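Local coordinates for protein laccase (Uncultured bacterium, PDB 4F7K) that probably catalyses the copper-dependent one-electron oxidation of phenolic substrates coupled to reduction of dioxygen to water, as an extracellular bacterial laccase, at residues 63-68 with 357-362; 210-215 with 371-376; 91-96 with 119-124; 59-64 with 87-92. All blocks are in the same frame, centred on the assembly; numbering follows the deposited sequence.

Contact 1: 63-68 with 357-362; sequences GLRIDN and GHHFFE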
loop_
_atom_site.group_PDB
_atom_site.type_symbol
_atom_site.label_atom_id
_atom_site.label_comp_id
_atom_site.label_asym_id
_atom_site.label_seq_id
_atom_site.Cartn_x
_atom_site.Cartn_y
_atom_site.Cartn_z
ATOM N N GLY A 63 1.675 6.849 2.024
ATOM C CA GLY A 63 1.756 6.773 3.510
ATOM C C GLY A 63 2.891 7.530 4.196
ATOM O O GLY A 63 3.008 7.557 5.441
ATOM N N LEU A 64 3.742 8.163 3.410
ATOM C CA LEU A 64 4.863 8.884 3.995
ATOM C C LEU A 64 4.348 10.223 4.517
ATOM O O LEU A 64 3.800 11.017 3.765
ATOM C CB LEU A 64 5.995 9.065 2.971
ATOM C CG LEU A 64 7.069 7.970 2.782
ATOM C CD1 LEU A 64 7.810 7.664 4.088
ATOM C CD2 LEU A 64 6.533 6.670 2.188
ATOM N N ARG A 65 4.511 10.442 5.819
ATOM C CA ARG A 65 4.209 11.700 6.457
ATOM C C ARG A 65 5.438 12.573 6.292
ATOM O O ARG A 65 6.216 12.743 7.251
ATOM C CB ARG A 65 3.967 11.488 7.959
ATOM C CG ARG A 65 2.742 10.646 8.334
ATOM C CD ARG A 65 3.017 9.973 9.675
ATOM N NE ARG A 65 2.292 10.610 10.748
ATOM C CZ ARG A 65 2.534 10.442 12.043
ATOM N NH1 ARG A 65 3.519 9.657 12.493
ATOM N NH2 ARG A 65 1.789 11.099 12.895
ATOM N N ILE A 66 5.617 13.126 5.094
ATOM C CA ILE A 66 6.883 13.782 4.710
ATOM C C ILE A 66 6.720 15.230 4.253
ATOM O O ILE A 66 5.596 15.747 4.175
ATOM C CB ILE A 66 7.590 12.996 3.577
ATOM C CG1 ILE A 66 6.710 12.944 2.310
ATOM C CG2 ILE A 66 7.994 11.614 4.069
ATOM C CD1 ILE A 66 7.416 12.368 1.065
ATOM N N ASP A 67 7.850 15.872 3.939
ATOM C CA ASP A 67 7.837 17.203 3.335
ATOM C C ASP A 67 6.945 17.223 2.081
ATOM O O ASP A 67 7.085 16.385 1.169
ATOM C CB ASP A 67 9.270 17.657 3.027
ATOM C CG ASP A 67 9.341 18.931 2.159
ATOM O OD1 ASP A 67 8.320 19.638 1.978
ATOM O OD2 ASP A 67 10.463 19.217 1.656
ATOM N N ASN A 68 6.027 18.185 2.071
ATOM C CA ASN A 68 4.996 18.324 1.052
ATOM C C ASN A 68 5.546 18.448 -0.358
ATOM O O ASN A 68 4.924 17.969 -1.292
ATOM C CB ASN A 68 4.086 19.527 1.364
ATOM C CG ASN A 68 2.862 19.625 0.427
ATOM O OD1 ASN A 68 2.119 18.641 0.224
ATOM N ND2 ASN A 68 2.652 20.808 -0.146
ATOM N N GLY A 357 -0.117 12.768 3.080
ATOM C CA GLY A 357 0.693 13.449 4.066
ATOM C C GLY A 357 0.305 13.232 5.522
ATOM O O GLY A 357 0.983 13.692 6.375
ATOM N N HIS A 358 -0.761 12.481 5.762
ATOM C CA HIS A 358 -1.334 12.246 7.072
ATOM C C HIS A 358 -1.850 10.825 7.149
ATOM O O HIS A 358 -2.207 10.232 6.111
ATOM C CB HIS A 358 -2.526 13.186 7.265
ATOM C CG HIS A 358 -2.131 14.618 7.277
ATOM N ND1 HIS A 358 -1.827 15.310 6.119
ATOM C CD2 HIS A 358 -1.891 15.468 8.313
ATOM C CE1 HIS A 358 -1.450 16.538 6.448
ATOM N NE2 HIS A 358 -1.499 16.665 7.769
ATOM N N HIS A 359 -1.835 10.277 8.365
ATOM C CA HIS A 359 -2.648 9.119 8.717
ATOM C C HIS A 359 -3.895 9.603 9.454
ATOM O O HIS A 359 -3.934 10.719 9.950
ATOM C CB HIS A 359 -1.860 8.129 9.576
ATOM C CG HIS A 359 -1.029 7.162 8.777
ATOM N ND1 HIS A 359 0.084 7.548 8.052
ATOM C CD2 HIS A 359 -1.128 5.822 8.624
ATOM C CE1 HIS A 359 0.613 6.490 7.462
ATOM N NE2 HIS A 359 -0.096 5.429 7.801
ATOM N N PHE A 360 -4.922 8.764 9.509
ATOM C CA PHE A 360 -6.182 9.125 10.143
ATOM C C PHE A 360 -6.815 7.907 10.799
ATOM O O PHE A 360 -6.533 6.764 10.396
ATOM C CB PHE A 360 -7.156 9.689 9.106
ATOM C CG PHE A 360 -7.417 8.756 7.952
ATOM C CD1 PHE A 360 -8.324 7.714 8.075
ATOM C CD2 PHE A 360 -6.729 8.912 6.748
ATOM C CE1 PHE A 360 -8.573 6.844 6.999
ATOM C CE2 PHE A 360 -6.961 8.039 5.676
ATOM C CZ PHE A 360 -7.890 6.998 5.813
ATOM N N PHE A 361 -7.681 8.157 11.788
ATOM C CA PHE A 361 -8.474 7.092 12.409
ATOM C C PHE A 361 -9.805 6.813 11.684
ATOM O O PHE A 361 -10.560 7.745 11.388
ATOM C CB PHE A 361 -8.794 7.434 13.862
ATOM C CG PHE A 361 -7.590 7.510 14.760
ATOM C CD1 PHE A 361 -7.062 6.358 15.347
ATOM C CD2 PHE A 361 -7.014 8.743 15.066
ATOM C CE1 PHE A 361 -5.962 6.431 16.208
ATOM C CE2 PHE A 361 -5.906 8.828 15.917
ATOM C CZ PHE A 361 -5.380 7.673 16.491
ATOM N N GLU A 362 -10.104 5.539 11.434
ATOM C CA GLU A 362 -11.476 5.170 11.093
ATOM C C GLU A 362 -12.290 5.169 12.405
ATOM O O GLU A 362 -11.749 4.884 13.482
ATOM C CB GLU A 362 -11.572 3.815 10.372
ATOM C CG GLU A 362 -10.738 3.674 9.034
ATOM C CD GLU A 362 -10.639 2.235 8.527
ATOM O OE1 GLU A 362 -10.696 1.309 9.343
ATOM O OE2 GLU A 362 -10.470 2.007 7.298
HETATM O O HOH W 1 2.069 11.685 1.573
HETATM O O HOH W 2 -0.646 12.370 10.410
#
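The imidazole of His359 reaches the loop 63-68 edge-on: its CE1 lies 3.3 Å from Gly63 O, and that oxygen sits in the ring plane. With CG anti to the carbonyl carbon (chi1 -85°), the ring extends toward the 63-68 loop. Beside it Arg65 passes at about a right angle, its aliphatic part doing the touching. Arg65 CG is 4.1 Å from His359 ND1 and lies near the ring plane, at the edge, while CB and CG also rest on Gly357 O. Farther out the Arg65 chain bends at chi3 (105°), and the guanidinium is turned 76° from the imidazole plane. Its far end, NH1, forms a salt bridge with Asp95 and bonds to Glu282 O. Two waters join the segments. One donates to Leu64 O (2.9 Å) and more weakly accepts from Gly357 N; the other accepts from His359 N (3.2 Å) and, weakly, from Arg65 NE. Gly63 and Gly357 take positive phi angles that favour glycine, and neither puts a side chain between the backbones, where Arg65 CA lies 3.8 Å from Gly357 O. His359 NE2 is the nitrogen that donates to Asp212 O, whereas the buried ND1 has no polar partner in the model. Direct contact between the segments is therefore van der Waals, and water carries the polar links.

Contact 2: 210-215 with 371-376; sequences ALDGMP and ALRDTT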
loop_
_atom_site.group_PDB
_atom_site.type_symbol
_atom_site.label_atom_id
_atom_site.label_comp_id
_atom_site.label_asym_id
_atom_site.label_seq_id
_atom_site.Cartn_x
_atom_site.Cartn_y
_atom_site.Cartn_z
ATOM N N ALA A 210 0.826 -4.645 12.535
ATOM C CA ALA A 210 0.679 -3.267 12.029
ATOM C C ALA A 210 -0.327 -3.153 10.884
ATOM O O ALA A 210 -0.570 -4.119 10.160
ATOM C CB ALA A 210 2.048 -2.697 11.580
ATOM N N LEU A 211 -0.921 -1.971 10.739
ATOM C CA LEU A 211 -1.716 -1.664 9.545
ATOM C C LEU A 211 -1.259 -0.341 8.936
ATOM O O LEU A 211 -1.048 0.650 9.665
ATOM C CB LEU A 211 -3.217 -1.640 9.838
ATOM C CG LEU A 211 -3.807 -2.873 10.540
ATOM C CD1 LEU A 211 -5.149 -2.543 11.197
ATOM C CD2 LEU A 211 -3.950 -4.051 9.580
ATOM N N ASP A 212 -1.108 -0.335 7.605
ATOM C CA ASP A 212 -0.689 0.873 6.893
ATOM C C ASP A 212 0.589 1.509 7.482
ATOM O O ASP A 212 0.709 2.731 7.612
ATOM C CB ASP A 212 -1.835 1.870 6.812
ATOM C CG ASP A 212 -3.014 1.346 5.973
ATOM O OD1 ASP A 212 -2.919 0.235 5.416
ATOM O OD2 ASP A 212 -4.031 2.056 5.866
ATOM N N GLY A 213 1.546 0.670 7.835
ATOM C CA GLY A 213 2.809 1.179 8.368
ATOM C C GLY A 213 2.734 1.593 9.824
ATOM O O GLY A 213 3.735 2.014 10.380
ATOM N N MET A 214 1.568 1.452 10.450
ATOM C CA MET A 214 1.368 1.891 11.850
ATOM C C MET A 214 1.090 0.740 12.797
ATOM O O MET A 214 0.037 0.108 12.699
ATOM C CB MET A 214 0.250 2.934 11.982
ATOM C CG MET A 214 0.534 4.220 11.260
ATOM S SD MET A 214 1.869 5.144 12.025
ATOM C CE MET A 214 2.362 6.159 10.635
ATOM N N PRO A 215 2.037 0.470 13.712
ATOM C CA PRO A 215 1.937 -0.563 14.748
ATOM C C PRO A 215 0.671 -0.424 15.596
ATOM O O PRO A 215 0.276 0.690 15.933
ATOM C CB PRO A 215 3.168 -0.303 15.622
ATOM C CG PRO A 215 4.119 0.382 14.724
ATOM C CD PRO A 215 3.272 1.254 13.846
ATOM N N ALA A 371 -9.101 1.664 13.661
ATOM C CA ALA A 371 -7.843 1.570 12.910
ATOM C C ALA A 371 -7.334 2.934 12.490
ATOM O O ALA A 371 -8.098 3.806 12.074
ATOM C CB ALA A 371 -8.007 0.661 11.663
ATOM N N LEU A 372 -6.037 3.109 12.662
ATOM C CA LEU A 372 -5.326 4.257 12.179
ATOM C C LEU A 372 -4.715 3.792 10.872
ATOM O O LEU A 372 -3.977 2.800 10.829
ATOM C CB LEU A 372 -4.256 4.686 13.184
ATOM C CG LEU A 372 -3.315 5.796 12.727
ATOM C CD1 LEU A 372 -4.018 7.123 12.662
ATOM C CD2 LEU A 372 -2.140 5.915 13.681
ATOM N N ARG A 373 -5.059 4.503 9.807
ATOM C CA ARG A 373 -4.835 4.074 8.434
ATOM C C ARG A 373 -4.306 5.259 7.642
ATOM O O ARG A 373 -4.376 6.382 8.112
ATOM C CB ARG A 373 -6.190 3.673 7.810
ATOM C CG ARG A 373 -6.774 2.311 8.224
ATOM C CD ARG A 373 -6.212 1.234 7.252
ATOM N NE ARG A 373 -6.814 -0.057 7.494
ATOM C CZ ARG A 373 -6.334 -1.224 7.095
ATOM N NH1 ARG A 373 -5.191 -1.326 6.395
ATOM N NH2 ARG A 373 -7.034 -2.310 7.421
ATOM N N ASP A 374 -3.806 5.025 6.428
ATOM C CA ASP A 374 -3.608 6.135 5.518
ATOM C C ASP A 374 -4.519 5.971 4.279
ATOM O O ASP A 374 -4.620 6.890 3.455
ATOM C CB ASP A 374 -2.107 6.362 5.175
ATOM C CG ASP A 374 -1.440 5.149 4.530
ATOM O OD1 ASP A 374 -2.062 4.531 3.615
ATOM O OD2 ASP A 374 -0.276 4.816 4.932
ATOM N N THR A 375 -5.211 4.831 4.202
ATOM C CA THR A 375 -6.071 4.499 3.083
ATOM C C THR A 375 -7.253 3.753 3.645
ATOM O O THR A 375 -7.076 2.794 4.403
ATOM C CB THR A 375 -5.349 3.515 2.105
ATOM O OG1 THR A 375 -4.073 4.039 1.733
ATOM C CG2 THR A 375 -6.164 3.230 0.849
ATOM N N THR A 376 -8.451 4.142 3.241
ATOM C CA THR A 376 -9.625 3.481 3.728
ATOM C C THR A 376 -10.577 3.091 2.602
ATOM O O THR A 376 -10.299 3.357 1.436
ATOM C CB THR A 376 -10.321 4.297 4.825
ATOM O OG1 THR A 376 -11.360 3.509 5.388
ATOM C CG2 THR A 376 -10.858 5.629 4.310
HETATM O O HOH W 3 -2.459 1.024 12.389
#
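Ala371 starts the contact by placing its CB 4.3 Å from Leu211 CD1. At Leu372 the side chain stands with CG anti to the backbone N (chi1 173°), which brings CD2 to 4.0 Å from Met214 CG; a water lies within bonding distance of both its carbonyl O and Met214 O. Arg373 points away from the hairpin 210-215 overall, though its CB still touches it, and a bend at chi2 (-88°) returns the guanidinium. One face receives Leu211 CB, 4.0 Å from NH1, and NH1 forms a salt bridge with Asp212 OD1 at 2.9 Å. The carboxylate oxygen lies in the guanidinium plane, yet is itself approached from well above the carboxylate plane. Next, Asp374 N donates to Asp212 OD2 (3.0 Å), and Thr375 N adds a weak bond to the same oxygen, whose exact position is less certain. Asp374 turns its own carboxylate to a salt bridge with Arg232 and accepts from Thr375 OG1, which also bonds to His62. Leu211 to Met214 form a type I' turn, closed by paired backbone bonds as in a two-residue beta hairpin. Its tip, from the second cupredoxin-type domain, docks where strands 369-373 and 375-378 of the third meet, an interface between successive domains.

Contact 3: 91-96 with 119-124; sequences FRAPDA and LIVEEP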
loop_
_atom_site.group_PDB
_atom_site.type_symbol
_atom_site.label_atom_id
_atom_site.label_comp_id
_atom_site.label_asym_id
_atom_site.label_seq_id
_atom_site.Cartn_x
_atom_site.Cartn_y
_atom_site.Cartn_z
ATOM N N PHE A 91 13.666 13.089 1.200
ATOM C CA PHE A 91 12.898 13.263 2.427
ATOM C C PHE A 91 13.379 12.320 3.522
ATOM O O PHE A 91 13.893 11.218 3.246
ATOM C CB PHE A 91 11.415 12.993 2.146
ATOM C CG PHE A 91 11.174 11.678 1.469
ATOM C CD1 PHE A 91 10.934 10.537 2.214
ATOM C CD2 PHE A 91 11.207 11.579 0.077
ATOM C CE1 PHE A 91 10.732 9.327 1.591
ATOM C CE2 PHE A 91 11.000 10.371 -0.553
ATOM C CZ PHE A 91 10.761 9.247 0.193
ATOM N N ARG A 92 13.204 12.768 4.764
ATOM C CA ARG A 92 13.426 11.942 5.952
ATOM C C ARG A 92 12.160 11.119 6.185
ATOM O O ARG A 92 11.051 11.648 6.082
ATOM C CB ARG A 92 13.758 12.812 7.174
ATOM C CG ARG A 92 15.190 13.386 7.149
ATOM C CD ARG A 92 15.654 13.966 8.518
ATOM N NE ARG A 92 16.960 14.645 8.446
ATOM C CZ ARG A 92 18.136 14.030 8.554
ATOM N NH1 ARG A 92 18.188 12.716 8.751
ATOM N NH2 ARG A 92 19.271 14.733 8.476
ATOM N N ALA A 93 12.307 9.825 6.449
ATOM C CA ALA A 93 11.151 8.992 6.773
ATOM C C ALA A 93 11.028 8.904 8.288
ATOM O O ALA A 93 11.934 8.411 8.957
ATOM C CB ALA A 93 11.267 7.604 6.136
ATOM N N PRO A 94 9.926 9.427 8.849
ATOM C CA PRO A 94 9.857 9.546 10.305
ATOM C C PRO A 94 9.183 8.339 10.979
ATOM O O PRO A 94 9.258 8.199 12.202
ATOM C CB PRO A 94 9.007 10.813 10.492
ATOM C CG PRO A 94 8.024 10.721 9.319
ATOM C CD PRO A 94 8.771 10.072 8.187
ATOM N N ASP A 95 8.501 7.496 10.203
ATOM C CA ASP A 95 7.817 6.334 10.783
ATOM C C ASP A 95 8.326 5.024 10.275
ATOM O O ASP A 95 8.509 4.844 9.063
ATOM C CB ASP A 95 6.315 6.374 10.547
ATOM C CG ASP A 95 5.741 7.709 10.803
ATOM O OD1 ASP A 95 5.831 8.181 11.947
ATOM O OD2 ASP A 95 5.223 8.308 9.841
ATOM N N ALA A 96 8.510 4.093 11.200
ATOM C CA ALA A 96 8.949 2.761 10.850
ATOM C C ALA A 96 7.769 1.995 10.270
ATOM O O ALA A 96 6.689 1.984 10.852
ATOM C CB ALA A 96 9.508 2.039 12.057
ATOM N N LEU A 119 8.401 0.321 -0.183
ATOM C CA LEU A 119 9.293 1.196 0.546
ATOM C C LEU A 119 9.246 0.778 2.018
ATOM O O LEU A 119 8.217 0.915 2.669
ATOM C CB LEU A 119 8.872 2.669 0.372
ATOM C CG LEU A 119 9.823 3.738 0.952
ATOM C CD1 LEU A 119 9.765 5.015 0.158
ATOM C CD2 LEU A 119 9.573 4.029 2.433
ATOM N N ILE A 120 10.375 0.268 2.514
ATOM C CA ILE A 120 10.503 -0.199 3.866
ATOM C C ILE A 120 11.326 0.781 4.720
ATOM O O ILE A 120 12.484 1.087 4.415
ATOM C CB ILE A 120 11.084 -1.634 3.919
ATOM C CG1 ILE A 120 10.301 -2.592 2.997
ATOM C CG2 ILE A 120 11.058 -2.156 5.343
ATOM C CD1 ILE A 120 8.795 -2.732 3.325
ATOM N N VAL A 121 10.695 1.307 5.766
ATOM C CA VAL A 121 11.403 2.099 6.779
ATOM C C VAL A 121 11.623 1.227 8.021
ATOM O O VAL A 121 10.677 0.808 8.654
ATOM C CB VAL A 121 10.624 3.351 7.178
ATOM C CG1 VAL A 121 11.487 4.231 8.103
ATOM C CG2 VAL A 121 10.178 4.147 5.959
ATOM N N GLU A 122 12.884 0.936 8.332
ATOM C CA GLU A 122 13.243 -0.039 9.353
ATOM C C GLU A 122 13.150 0.539 10.760
ATOM O O GLU A 122 13.430 1.721 10.947
ATOM C CB GLU A 122 14.675 -0.489 9.144
ATOM C CG GLU A 122 14.974 -1.078 7.773
ATOM C CD GLU A 122 16.444 -1.405 7.670
ATOM O OE1 GLU A 122 17.060 -1.629 8.749
ATOM O OE2 GLU A 122 16.987 -1.415 6.549
ATOM N N GLU A 123 12.755 -0.290 11.736
ATOM C CA GLU A 123 12.790 0.100 13.139
ATOM C C GLU A 123 14.273 0.157 13.518
ATOM O O GLU A 123 15.066 -0.603 12.959
ATOM C CB GLU A 123 12.088 -0.933 14.032
ATOM C CG GLU A 123 10.590 -1.091 13.837
ATOM C CD GLU A 123 10.214 -2.040 12.677
ATOM O OE1 GLU A 123 10.932 -3.055 12.458
ATOM O OE2 GLU A 123 9.185 -1.766 12.002
ATOM N N PRO A 124 14.656 1.055 14.455
ATOM C CA PRO A 124 16.037 1.073 14.964
ATOM C C PRO A 124 16.500 -0.287 15.490
ATOM O O PRO A 124 17.640 -0.659 15.262
ATOM C CB PRO A 124 15.989 2.111 16.093
ATOM C CG PRO A 124 14.559 2.253 16.436
ATOM C CD PRO A 124 13.850 2.096 15.109
#
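Val121 fills the bend of segment 91-96, with both methyls turned onto it. CG2 is 3.6 Å from Ala93 CB and CG1 a little farther from the same methyl, while the carbonyl oxygen of Asp95 comes down on the isopropyl group, 3.2 Å from Val121 CG1. This straddling follows from chi1 of -173°, which sets CG1 anti to the backbone N and CG2 anti to the carbonyl carbon. On the next residue the backbones themselves meet: Ala96 CA approaches Val121 O at 3.4 Å in a CA-H...O contact. Ala96 CB then packs on the stem of Glu123, 3.8 Å from its CG, where the Glu123 chain bends at chi2 (84°). At the other end Phe91 presents the edge of its ring, CZ lying 4.3 Å from Leu119 CD1 near the ring plane. The contact thus joins the two sheets of the first cupredoxin-type beta-sandwich: strand 86-92 belongs to one, strand 116-122 to the other, and segment 91-96 is where the chain leaves the first sheet on its way to strand 97-103 of the second. Phe45, on strand 44-51, packs against Ala93, Leu119 and Val121 and meets the Phe91 ring as well, while Phe99 covers Leu119 and Val121 from strand 97-103. The acidic side chains of segment 119-124 bond to partners beyond the contact: Glu123 forms a salt bridge with Arg185 and Glu122 with Arg38, the last on strand 37-40, the parallel neighbour of strand 116-122.

Contact 4: 59-64 with 87-92; sequences VHWHGL and FEYSFR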
loop_
_atom_site.group_PDB
_atom_site.type_symbol
_atom_site.label_atom_id
_atom_site.label_comp_id
_atom_site.label_asym_id
_atom_site.label_seq_id
_atom_site.Cartn_x
_atom_site.Cartn_y
_atom_site.Cartn_z
ATOM N N VAL A 59 6.204 10.519 -8.885
ATOM C CA VAL A 59 6.115 9.406 -7.948
ATOM C C VAL A 59 5.513 9.826 -6.593
ATOM O O VAL A 59 5.946 10.817 -6.002
ATOM C CB VAL A 59 7.474 8.729 -7.726
ATOM C CG1 VAL A 59 7.316 7.521 -6.782
ATOM C CG2 VAL A 59 8.084 8.239 -9.084
ATOM N N HIS A 60 4.481 9.095 -6.143
ATOM C CA HIS A 60 3.883 9.306 -4.826
ATOM C C HIS A 60 4.439 8.268 -3.846
ATOM O O HIS A 60 4.534 7.097 -4.165
ATOM C CB HIS A 60 2.350 9.265 -4.883
ATOM C CG HIS A 60 1.694 9.414 -3.549
ATOM N ND1 HIS A 60 1.984 10.457 -2.693
ATOM C CD2 HIS A 60 0.754 8.664 -2.921
ATOM C CE1 HIS A 60 1.272 10.334 -1.584
ATOM N NE2 HIS A 60 0.507 9.263 -1.701
ATOM N N TRP A 61 4.845 8.720 -2.671
ATOM C CA TRP A 61 5.349 7.852 -1.625
ATOM C C TRP A 61 4.154 7.648 -0.696
ATOM O O TRP A 61 3.835 8.506 0.120
ATOM C CB TRP A 61 6.598 8.477 -0.944
ATOM C CG TRP A 61 7.463 9.100 -1.975
ATOM C CD1 TRP A 61 7.389 10.382 -2.437
ATOM C CD2 TRP A 61 8.452 8.435 -2.788
ATOM N NE1 TRP A 61 8.304 10.578 -3.449
ATOM C CE2 TRP A 61 8.959 9.396 -3.693
ATOM C CE3 TRP A 61 8.984 7.136 -2.803
ATOM C CZ2 TRP A 61 9.951 9.091 -4.639
ATOM C CZ3 TRP A 61 9.994 6.833 -3.728
ATOM C CH2 TRP A 61 10.456 7.808 -4.639
ATOM N N HIS A 62 3.517 6.489 -0.839
ATOM C CA HIS A 62 2.188 6.208 -0.285
ATOM C C HIS A 62 2.196 5.922 1.223
ATOM O O HIS A 62 2.703 4.895 1.656
ATOM C CB HIS A 62 1.544 5.035 -1.072
ATOM C CG HIS A 62 0.067 4.915 -0.845
ATOM N ND1 HIS A 62 -0.851 5.114 -1.844
ATOM C CD2 HIS A 62 -0.652 4.667 0.281
ATOM C CE1 HIS A 62 -2.076 4.983 -1.357
ATOM N NE2 HIS A 62 -1.982 4.690 -0.073
ATOM N N GLY A 63 1.675 6.849 2.024
ATOM C CA GLY A 63 1.756 6.773 3.510
ATOM C C GLY A 63 2.891 7.530 4.196
ATOM O O GLY A 63 3.008 7.557 5.441
ATOM N N LEU A 64 3.742 8.163 3.410
ATOM C CA LEU A 64 4.863 8.884 3.995
ATOM C C LEU A 64 4.348 10.223 4.517
ATOM O O LEU A 64 3.800 11.017 3.765
ATOM C CB LEU A 64 5.995 9.065 2.971
ATOM C CG LEU A 64 7.069 7.970 2.782
ATOM C CD1 LEU A 64 7.810 7.664 4.088
ATOM C CD2 LEU A 64 6.533 6.670 2.188
ATOM N N PHE A 87 13.664 14.186 -11.537
ATOM C CA PHE A 87 13.223 14.845 -10.323
ATOM C C PHE A 87 13.971 14.227 -9.161
ATOM O O PHE A 87 14.074 13.008 -9.030
ATOM C CB PHE A 87 11.707 14.674 -10.092
ATOM C CG PHE A 87 11.145 15.628 -9.073
ATOM C CD1 PHE A 87 10.591 16.846 -9.474
ATOM C CD2 PHE A 87 11.180 15.323 -7.709
ATOM C CE1 PHE A 87 10.090 17.742 -8.535
ATOM C CE2 PHE A 87 10.686 16.217 -6.771
ATOM C CZ PHE A 87 10.131 17.421 -7.181
ATOM N N GLU A 88 14.463 15.086 -8.295
ATOM C CA GLU A 88 15.197 14.645 -7.131
ATOM C C GLU A 88 14.236 14.554 -5.939
ATOM O O GLU A 88 13.723 15.581 -5.459
ATOM C CB GLU A 88 16.324 15.651 -6.851
ATOM C CG GLU A 88 17.555 15.034 -6.219
ATOM C CD GLU A 88 18.686 14.798 -7.218
ATOM O OE1 GLU A 88 19.714 15.516 -7.149
ATOM O OE2 GLU A 88 18.540 13.900 -8.068
ATOM N N TYR A 89 13.945 13.335 -5.492
ATOM C CA TYR A 89 13.116 13.184 -4.278
ATOM C C TYR A 89 13.987 12.985 -3.061
ATOM O O TYR A 89 14.760 12.025 -2.976
ATOM C CB TYR A 89 12.124 12.026 -4.379
ATOM C CG TYR A 89 11.029 12.262 -5.386
ATOM C CD1 TYR A 89 9.898 13.023 -5.044
ATOM C CD2 TYR A 89 11.118 11.727 -6.694
ATOM C CE1 TYR A 89 8.862 13.249 -5.971
ATOM C CE2 TYR A 89 10.085 11.961 -7.635
ATOM C CZ TYR A 89 8.968 12.718 -7.254
ATOM O OH TYR A 89 7.957 12.935 -8.148
ATOM N N SER A 90 13.856 13.876 -2.105
ATOM C CA SER A 90 14.661 13.766 -0.913
ATOM C C SER A 90 13.866 14.092 0.353
ATOM O O SER A 90 13.448 15.228 0.554
ATOM C CB SER A 90 15.901 14.641 -1.046
ATOM O OG SER A 90 16.439 14.874 0.232
ATOM N N PHE A 91 13.666 13.089 1.200
ATOM C CA PHE A 91 12.898 13.263 2.427
ATOM C C PHE A 91 13.379 12.320 3.522
ATOM O O PHE A 91 13.893 11.218 3.246
ATOM C CB PHE A 91 11.415 12.993 2.146
ATOM C CG PHE A 91 11.174 11.678 1.469
ATOM C CD1 PHE A 91 10.934 10.537 2.214
ATOM C CD2 PHE A 91 11.207 11.579 0.077
ATOM C CE1 PHE A 91 10.732 9.327 1.591
ATOM C CE2 PHE A 91 11.000 10.371 -0.553
ATOM C CZ PHE A 91 10.761 9.247 0.193
ATOM N N ARG A 92 13.204 12.768 4.764
ATOM C CA ARG A 92 13.426 11.942 5.952
ATOM C C ARG A 92 12.160 11.119 6.185
ATOM O O ARG A 92 11.051 11.648 6.082
ATOM C CB ARG A 92 13.758 12.812 7.174
ATOM C CG ARG A 92 15.190 13.386 7.149
ATOM C CD ARG A 92 15.654 13.966 8.518
ATOM N NE ARG A 92 16.960 14.645 8.446
ATOM C CZ ARG A 92 18.136 14.030 8.554
ATOM N NH1 ARG A 92 18.188 12.716 8.751
ATOM N NH2 ARG A 92 19.271 14.733 8.476
#
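Tyr89 and Trp61 meet edge-to-face, the indole presenting its edge to the phenol ring with the planes 70° apart. Chi1 of -68° puts Tyr89 CG anti to the carbonyl carbon and extends the ring across to strand 59-62. Starting at the root, Tyr89 CB rests 3.7 Å from Trp61 CZ2, and CG comes closer still to that atom, at 3.4 Å. One ring carbon farther, CD1 is 3.3 Å from Trp61 NE1, so the indole edge runs over the near half of the ring; CD2, on the other branch, also touches CZ2. Beyond this, CE1 still lies near NE1 but also nears the backbone oxygen of Val59, whereas CE2 meets Val59 CB at 4.2 Å. At the tip, the hydroxyl accepts a hydrogen bond from Val59 N (3.1 Å), almost straight at 179°, and Gln78 provides a second partner. The face turned from Trp61 is covered by Phe87 of the same strand, so the ring is held between two aromatic groups and its rotation is probably restricted. Phe91 extends the cluster: its CZ stands 3.9 Å from Trp61 CD2 over one face of the indole, and its CE1 meets Leu64 CG at 4.1 Å. Val59 CG1 covers the opposite indole face. Strand 86-92 is an outermost strand of one sheet of the first cupredoxin-type sandwich and strand 59-62 of the other; the axes of 59-62 and 87-92 run nearly parallel, approaching to 10.2 Å, with Ile47 of strand 44-51 and Leu119 of strand 116-122 packing beside Trp61 between the sheets.

In the fold
From the N terminus, contact 4 closes first, returning the chain from 59-64 to 87-92 within the first cupredoxin-type domain. Contact 3 begins on the strand where contact 4 ends and closes at 119-124, so the two share Phe91 and Arg92 and tie together both sheets of one sandwich. Contact 1 shares Gly63 and Leu64 with contact 4, but its loop runs on to 357-362, with contact 3 nested inside. Contact 2 opens within that loop at 210-215 and closes beyond it at 371-376, so contacts 1 and 2 cross. Together these two join the third domain to the first and second, and they meet through neighbouring strands 360-363 and 369-373.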